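Proline iminopeptidase (Streptomyces halstedii, PDB 3WMR) is an alpha/beta-hydrolase-fold amidohydrolase of the peptidase S33 family that acts on polyketide substrates and probably can release N-terminal proline from peptides. Local coordinates at residues 88-91 against 97-100; 167-172 against 199-204. All coordinates share one frame; numbering follows the deposited sequence.

Interaction 1 of 2, residues 88-91 against 97-100; sequences THLP and FWTV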
ATOM      1  N   THR A  88      17.438   3.939   4.142  1.00 42.20           N
ATOM      2  CA  THR A  88      18.647   3.818   3.328  1.00 42.95           C
ATOM      3  C   THR A  88      18.276   3.588   1.855  1.00 42.99           C
ATOM      4  O   THR A  88      17.474   2.707   1.539  1.00 41.77           O
ATOM      5  CB  THR A  88      19.556   2.662   3.818  1.00 43.75           C
ATOM      6  OG1 THR A  88      19.739   2.753   5.237  1.00 43.58           O
ATOM      7  CG2 THR A  88      20.929   2.699   3.136  1.00 43.74           C
ATOM      8  N   HIS A  89      18.848   4.403   0.969  1.00 43.72           N
ATOM      9  CA  HIS A  89      18.732   4.203  -0.475  1.00 42.94           C
ATOM     10  C   HIS A  89      19.851   3.294  -0.935  1.00 44.56           C
ATOM     11  O   HIS A  89      20.981   3.434  -0.489  1.00 45.07           O
ATOM     12  CB  HIS A  89      18.801   5.536  -1.208  1.00 42.77           C
ATOM     13  CG  HIS A  89      17.643   6.428  -0.912  1.00 40.83           C
ATOM     14  ND1 HIS A  89      16.737   6.815  -1.872  1.00 39.69           N
ATOM     15  CD2 HIS A  89      17.218   6.976   0.249  1.00 40.43           C
ATOM     16  CE1 HIS A  89      15.811   7.576  -1.319  1.00 39.28           C
ATOM     17  NE2 HIS A  89      16.083   7.692  -0.032  1.00 39.32           N
ATOM     18  N   LEU A  90      19.520   2.342  -1.800  1.00 44.90           N
ATOM     19  CA  LEU A  90      20.499   1.414  -2.345  1.00 47.11           C
ATOM     20  C   LEU A  90      20.340   1.348  -3.867  1.00 47.12           C
ATOM     21  O   LEU A  90      19.947   0.313  -4.408  1.00 45.03           O
ATOM     22  CB  LEU A  90      20.324   0.022  -1.730  1.00 48.42           C
ATOM     23  CG  LEU A  90      20.396  -0.103  -0.205  1.00 50.34           C
ATOM     24  CD1 LEU A  90      19.164   0.471   0.477  1.00 50.05           C
ATOM     25  CD2 LEU A  90      20.563  -1.564   0.198  1.00 51.62           C
ATOM     26  N   PRO A  91      20.660   2.455  -4.566  1.00 49.01           N
ATOM     27  CA  PRO A  91      20.486   2.512  -6.024  1.00 49.45           C
ATOM     28  C   PRO A  91      21.173   1.376  -6.781  1.00 50.74           C
ATOM     29  O   PRO A  91      20.683   0.970  -7.826  1.00 49.55           O
ATOM     30  CB  PRO A  91      21.119   3.854  -6.410  1.00 49.81           C
ATOM     31  CG  PRO A  91      21.106   4.670  -5.170  1.00 50.41           C
ATOM     32  CD  PRO A  91      21.251   3.697  -4.035  1.00 49.95           C
ATOM     33  N   PHE A  97      18.111  -8.663  -4.798  1.00 44.47           N
ATOM     34  CA  PHE A  97      18.148  -8.049  -3.466  1.00 43.04           C
ATOM     35  C   PHE A  97      16.770  -7.581  -2.989  1.00 40.54           C
ATOM     36  O   PHE A  97      16.499  -7.593  -1.790  1.00 39.42           O
ATOM     37  CB  PHE A  97      19.101  -6.853  -3.447  1.00 43.41           C
ATOM     38  CG  PHE A  97      19.188  -6.162  -2.112  1.00 43.42           C
ATOM     39  CD1 PHE A  97      18.444  -5.012  -1.860  1.00 43.72           C
ATOM     40  CD2 PHE A  97      20.009  -6.660  -1.103  1.00 44.75           C
ATOM     41  CE1 PHE A  97      18.516  -4.376  -0.630  1.00 43.73           C
ATOM     42  CE2 PHE A  97      20.090  -6.025   0.124  1.00 44.34           C
ATOM     43  CZ  PHE A  97      19.342  -4.879   0.360  1.00 44.34           C
ATOM     44  N   TRP A  98      15.923  -7.150  -3.921  1.00 37.39           N
ATOM     45  CA  TRP A  98      14.627  -6.581  -3.576  1.00 36.43           C
ATOM     46  C   TRP A  98      13.569  -7.674  -3.548  1.00 34.88           C
ATOM     47  O   TRP A  98      12.921  -7.971  -4.556  1.00 35.68           O
ATOM     48  CB  TRP A  98      14.254  -5.464  -4.554  1.00 35.45           C
ATOM     49  CG  TRP A  98      15.229  -4.325  -4.517  1.00 35.89           C
ATOM     50  CD1 TRP A  98      16.091  -3.946  -5.513  1.00 36.75           C
ATOM     51  CD2 TRP A  98      15.470  -3.433  -3.424  1.00 36.24           C
ATOM     52  NE1 TRP A  98      16.841  -2.869  -5.108  1.00 37.25           N
ATOM     53  CE2 TRP A  98      16.478  -2.530  -3.831  1.00 37.03           C
ATOM     54  CE3 TRP A  98      14.923  -3.298  -2.145  1.00 35.90           C
ATOM     55  CZ2 TRP A  98      16.949  -1.507  -3.003  1.00 37.37           C
ATOM     56  CZ3 TRP A  98      15.397  -2.280  -1.320  1.00 36.23           C
ATOM     57  CH2 TRP A  98      16.397  -1.402  -1.753  1.00 36.92           C
ATOM     58  N   THR A  99      13.398  -8.267  -2.374  1.00 32.64           N
ATOM     59  CA  THR A  99      12.523  -9.405  -2.205  1.00 32.09           C
ATOM     60  C   THR A  99      11.443  -9.097  -1.185  1.00 29.94           C
ATOM     61  O   THR A  99      11.570  -8.168  -0.387  1.00 29.95           O
ATOM     62  CB  THR A  99      13.316 -10.600  -1.668  1.00 32.92           C
ATOM     63  OG1 THR A  99      13.915 -10.220  -0.423  1.00 32.81           O
ATOM     64  CG2 THR A  99      14.402 -10.997  -2.663  1.00 34.45           C
ATOM     65  N   VAL A 100      10.383  -9.889  -1.228  1.00 28.23           N
ATOM     66  CA  VAL A 100       9.353  -9.839  -0.216  1.00 27.60           C
ATOM     67  C   VAL A 100       9.949 -10.163   1.168  1.00 28.21           C
ATOM     68  O   VAL A 100       9.589  -9.538   2.158  1.00 26.14           O
ATOM     69  CB  VAL A 100       8.199 -10.815  -0.548  1.00 27.50           C
ATOM     70  CG1 VAL A 100       7.116 -10.757   0.524  1.00 27.27           C
ATOM     71  CG2 VAL A 100       7.631 -10.520  -1.931  1.00 27.42           C
TER
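In the long connection between strand 76-80 and helix 100-113 of the alpha/beta-hydrolase fold, Leu-90 packs into the corner formed by two consecutive aromatic residues, Phe-97 and Trp-98. Its branches divide the work. CD2 of Leu-90 meets the far end of the phenylalanine ring, 3.5 Å from CZ of Phe-97, and the two side chains run roughly at right angles. CD1 turns to the indole, lying 4.0 Å from CH2 of Trp-98. With CG of Leu-90 anti to the carbonyl carbon (chi1 -57°), the fork points at the aromatic pair and gives each ring one methyl. CB of Leu-90 also comes up to the rim of the benzo ring, 3.9 Å from CZ2 of Trp-98, and the carbonyl O of Leu-90 faces the same rim near the ring plane. The aromatics brace each other: CD1 of Phe-97 stands 3.6 Å above the centre of the Trp-98 face. Tryptophan suits this place because one flat group offers a rim to Leu-90, a face to Phe-97 and an N-H, NE1, that bonds to the carbonyl of Lys-93, while helix 225-230 supplies further neighbours. With an alanine here, Leu-90 would probably be left without its second wall, Phe-97 without the face beneath it, and the Lys-93 oxygen without its indole donor. Polar bonds to residues outside the contact also hold the loop, among them OG1 of Thr-99 to N of Leu-102. Between the segments themselves the attraction is mostly dispersion, without strong direction, and depends on close fit of apolar groups.

Interaction 2 of 2, residues 167-172 against 199-204; sequences ALLPPD and YDRHVC
Arg-201, at the C-terminal end of helix 189-202, reaches across to residues 168-170, the link between helices 155-166 and 171-183 in the helical insertion between strands 143-149 and 258-263, probably the cap of peptidase S33 enzymes. The close part centres on its guanidinium. NH1 of Arg-201 donates to O of Leu-168 at 3.0 Å, and the N-H...O angle of 160° makes the bond fairly straight. The oxygen lies near the guanidinium plane, yet the donor stands well above the carbonyl plane of Leu-168, 64° out of it. Over one face of the guanidinium comes Leu-169, whose CD2 sits 3.8 Å above the plane, displaced toward the rim; the leucine and arginine chains run antiparallel alongside one another. An extended chain from CG to NE gives arginine the reach to span this gap and still end in a flat cation that accepts apolar cover. The outer side is looser. Pro-170 approaches obliquely, its CD 3.9 Å from NH2 of Arg-201, and CB of the exposed Leu-168 comes no nearer than 4.3 Å to NH1. At the root of the arginine, its CB lies over the ring centre of the next residue, His-202. One charged hydrogen bond to a main-chain oxygen joins the two elements, and since that oxygen carries no formal charge, the positive charge is probably only partly offset by its dipole, with Leu-169 shielding one face.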
ATOM      1  N   ALA A 167      -9.316  -1.378 -21.583  1.00 29.09           N
ATOM      2  CA  ALA A 167     -10.297  -1.500 -22.677  1.00 30.45           C
ATOM      3  C   ALA A 167     -11.496  -0.537 -22.568  1.00 31.25           C
ATOM      4  O   ALA A 167     -12.229  -0.368 -23.538  1.00 31.06           O
ATOM      5  CB  ALA A 167     -10.804  -2.941 -22.774  1.00 30.70           C
ATOM      6  N   LEU A 168     -11.727   0.047 -21.392  1.00 32.53           N
ATOM      7  CA  LEU A 168     -12.800   1.055 -21.204  1.00 32.94           C
ATOM      8  C   LEU A 168     -12.305   2.490 -21.384  1.00 33.33           C
ATOM      9  O   LEU A 168     -13.094   3.438 -21.330  1.00 34.05           O
ATOM     10  CB  LEU A 168     -13.451   0.894 -19.825  1.00 33.85           C
ATOM     11  CG  LEU A 168     -14.164  -0.441 -19.595  1.00 34.87           C
ATOM     12  CD1 LEU A 168     -14.460  -0.650 -18.119  1.00 35.74           C
ATOM     13  CD2 LEU A 168     -15.449  -0.529 -20.419  1.00 36.15           C
ATOM     14  N   LEU A 169     -11.002   2.661 -21.597  1.00 32.01           N
ATOM     15  CA  LEU A 169     -10.453   3.975 -21.931  1.00 32.01           C
ATOM     16  C   LEU A 169     -10.786   4.328 -23.373  1.00 32.11           C
ATOM     17  O   LEU A 169     -11.117   3.432 -24.155  1.00 31.89           O
ATOM     18  CB  LEU A 169      -8.937   3.979 -21.743  1.00 30.72           C
ATOM     19  CG  LEU A 169      -8.456   3.811 -20.303  1.00 30.51           C
ATOM     20  CD1 LEU A 169      -6.952   3.673 -20.291  1.00 30.45           C
ATOM     21  CD2 LEU A 169      -8.881   4.994 -19.436  1.00 30.94           C
ATOM     22  N   PRO A 170     -10.678   5.621 -23.740  1.00 32.06           N
ATOM     23  CA  PRO A 170     -10.859   6.003 -25.148  1.00 33.69           C
ATOM     24  C   PRO A 170      -9.886   5.262 -26.082  1.00 34.01           C
ATOM     25  O   PRO A 170      -8.748   4.975 -25.685  1.00 33.27           O
ATOM     26  CB  PRO A 170     -10.572   7.509 -25.154  1.00 33.51           C
ATOM     27  CG  PRO A 170     -10.812   7.950 -23.755  1.00 33.59           C
ATOM     28  CD  PRO A 170     -10.418   6.791 -22.883  1.00 32.55           C
ATOM     29  N   PRO A 171     -10.335   4.926 -27.301  1.00 34.97           N
ATOM     30  CA  PRO A 171      -9.465   4.174 -28.211  1.00 34.86           C
ATOM     31  C   PRO A 171      -8.078   4.801 -28.411  1.00 34.59           C
ATOM     32  O   PRO A 171      -7.081   4.088 -28.361  1.00 32.33           O
ATOM     33  CB  PRO A 171     -10.269   4.159 -29.516  1.00 36.10           C
ATOM     34  CG  PRO A 171     -11.688   4.183 -29.055  1.00 36.79           C
ATOM     35  CD  PRO A 171     -11.691   5.100 -27.864  1.00 36.31           C
ATOM     36  N   ASP A 172      -8.006   6.117 -28.590  1.00 34.81           N
ATOM     37  CA  ASP A 172      -6.716   6.789 -28.794  1.00 36.63           C
ATOM     38  C   ASP A 172      -5.776   6.654 -27.594  1.00 33.90           C
ATOM     39  O   ASP A 172      -4.561   6.539 -27.767  1.00 32.54           O
ATOM     40  CB  ASP A 172      -6.891   8.281 -29.181  1.00 41.43           C
ATOM     41  CG  ASP A 172      -7.420   9.142 -28.042  1.00 45.46           C
ATOM     42  OD1 ASP A 172      -8.409   8.744 -27.387  1.00 49.89           O
ATOM     43  OD2 ASP A 172      -6.873  10.250 -27.818  1.00 52.03           O
ATOM     44  N   TYR A 199      -5.223   7.054 -14.311  1.00 24.98           N
ATOM     45  CA  TYR A 199      -5.055   7.433 -12.907  1.00 24.93           C
ATOM     46  C   TYR A 199      -6.245   8.268 -12.444  1.00 26.06           C
ATOM     47  O   TYR A 199      -6.773   8.047 -11.353  1.00 25.21           O
ATOM     48  CB  TYR A 199      -3.735   8.185 -12.661  1.00 24.72           C
ATOM     49  CG  TYR A 199      -2.496   7.303 -12.414  1.00 23.57           C
ATOM     50  CD1 TYR A 199      -2.189   6.240 -13.250  1.00 23.44           C
ATOM     51  CD2 TYR A 199      -1.616   7.587 -11.377  1.00 23.12           C
ATOM     52  CE1 TYR A 199      -1.056   5.439 -13.022  1.00 22.68           C
ATOM     53  CE2 TYR A 199      -0.472   6.823 -11.155  1.00 23.21           C
ATOM     54  CZ  TYR A 199      -0.201   5.750 -11.977  1.00 22.61           C
ATOM     55  OH  TYR A 199       0.930   5.018 -11.744  1.00 22.52           O
ATOM     56  N   ASP A 200      -6.680   9.205 -13.286  1.00 26.80           N
ATOM     57  CA  ASP A 200      -7.807  10.075 -12.951  1.00 28.56           C
ATOM     58  C   ASP A 200      -9.086   9.283 -12.691  1.00 28.46           C
ATOM     59  O   ASP A 200      -9.971   9.783 -12.022  1.00 28.52           O
ATOM     60  CB  ASP A 200      -8.079  11.110 -14.057  1.00 29.55           C
ATOM     61  CG  ASP A 200      -6.915  12.062 -14.291  1.00 30.91           C
ATOM     62  OD1 ASP A 200      -6.011  12.167 -13.441  1.00 31.13           O
ATOM     63  OD2 ASP A 200      -6.903  12.733 -15.346  1.00 33.38           O
ATOM     64  N   ARG A 201      -9.198   8.048 -13.197  1.00 27.55           N
ATOM     65  CA  ARG A 201     -10.400   7.255 -12.923  1.00 27.18           C
ATOM     66  C   ARG A 201     -10.236   6.327 -11.734  1.00 26.23           C
ATOM     67  O   ARG A 201     -11.168   6.167 -10.920  1.00 24.74           O
ATOM     68  CB  ARG A 201     -10.789   6.400 -14.122  1.00 28.56           C
ATOM     69  CG  ARG A 201     -11.228   7.183 -15.340  1.00 30.73           C
ATOM     70  CD  ARG A 201     -11.640   6.220 -16.439  1.00 31.96           C
ATOM     71  NE  ARG A 201     -12.005   6.898 -17.685  1.00 31.80           N
ATOM     72  CZ  ARG A 201     -12.490   6.277 -18.751  1.00 32.61           C
ATOM     73  NH1 ARG A 201     -12.671   4.959 -18.742  1.00 33.29           N
ATOM     74  NH2 ARG A 201     -12.779   6.967 -19.841  1.00 33.68           N
ATOM     75  N   HIS A 202      -9.070   5.677 -11.672  1.00 24.98           N
ATOM     76  CA  HIS A 202      -8.871   4.517 -10.805  1.00 23.97           C
ATOM     77  C   HIS A 202      -7.758   4.641  -9.756  1.00 23.74           C
ATOM     78  O   HIS A 202      -7.650   3.761  -8.896  1.00 22.68           O
ATOM     79  CB  HIS A 202      -8.612   3.270 -11.664  1.00 23.31           C
ATOM     80  CG  HIS A 202      -9.627   3.055 -12.738  1.00 23.12           C
ATOM     81  ND1 HIS A 202      -9.333   3.209 -14.077  1.00 23.66           N
ATOM     82  CD2 HIS A 202     -10.932   2.707 -12.682  1.00 23.58           C
ATOM     83  CE1 HIS A 202     -10.414   2.976 -14.796  1.00 23.84           C
ATOM     84  NE2 HIS A 202     -11.399   2.668 -13.975  1.00 24.31           N
ATOM     85  N   VAL A 203      -6.952   5.705  -9.781  1.00 23.12           N
ATOM     86  CA  VAL A 203      -5.856   5.821  -8.801  1.00 22.89           C
ATOM     87  C   VAL A 203      -6.078   6.974  -7.820  1.00 24.16           C
ATOM     88  O   VAL A 203      -5.982   6.791  -6.601  1.00 23.81           O
ATOM     89  CB  VAL A 203      -4.476   5.931  -9.476  1.00 22.53           C
ATOM     90  CG1 VAL A 203      -3.393   6.174  -8.444  1.00 22.52           C
ATOM     91  CG2 VAL A 203      -4.146   4.650 -10.252  1.00 22.45           C
ATOM     92  N   CYS A 204      -6.347   8.161  -8.361  1.00 26.06           N
ATOM     93  CA  CYS A 204      -6.648   9.337  -7.556  1.00 28.01           C
ATOM     94  C   CYS A 204      -7.546  10.266  -8.358  1.00 29.91           C
ATOM     95  O   CYS A 204      -7.094  10.938  -9.297  1.00 30.54           O
ATOM     96  CB  CYS A 204      -5.368  10.084  -7.160  1.00 29.08           C
ATOM     97  SG  CYS A 204      -5.678  11.519  -6.082  1.00 32.03           S
TER

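The two contacts lie far apart, with centres 31 Å from each other and nearest atoms about 18 Å apart, so neither touches the other. Each has one side chain at a moderate distance from a site. In interaction 1 that of Trp-98 is about 10 Å from the bound 1-ethoxy-2-(2-ethoxyethoxy)ethane, and Val-100 touches Trp-245, which lines that ligand's pocket. In interaction 2 that of Arg-201 is about 10 Å from those of His-293 and Asp-266, predicted members of a catalytic triad with Ser-126. The contacts come in series along the chain: interaction 1 closes just as helix 100-113 begins, and interaction 2 opens only after strand 143-149, within the helical insertion.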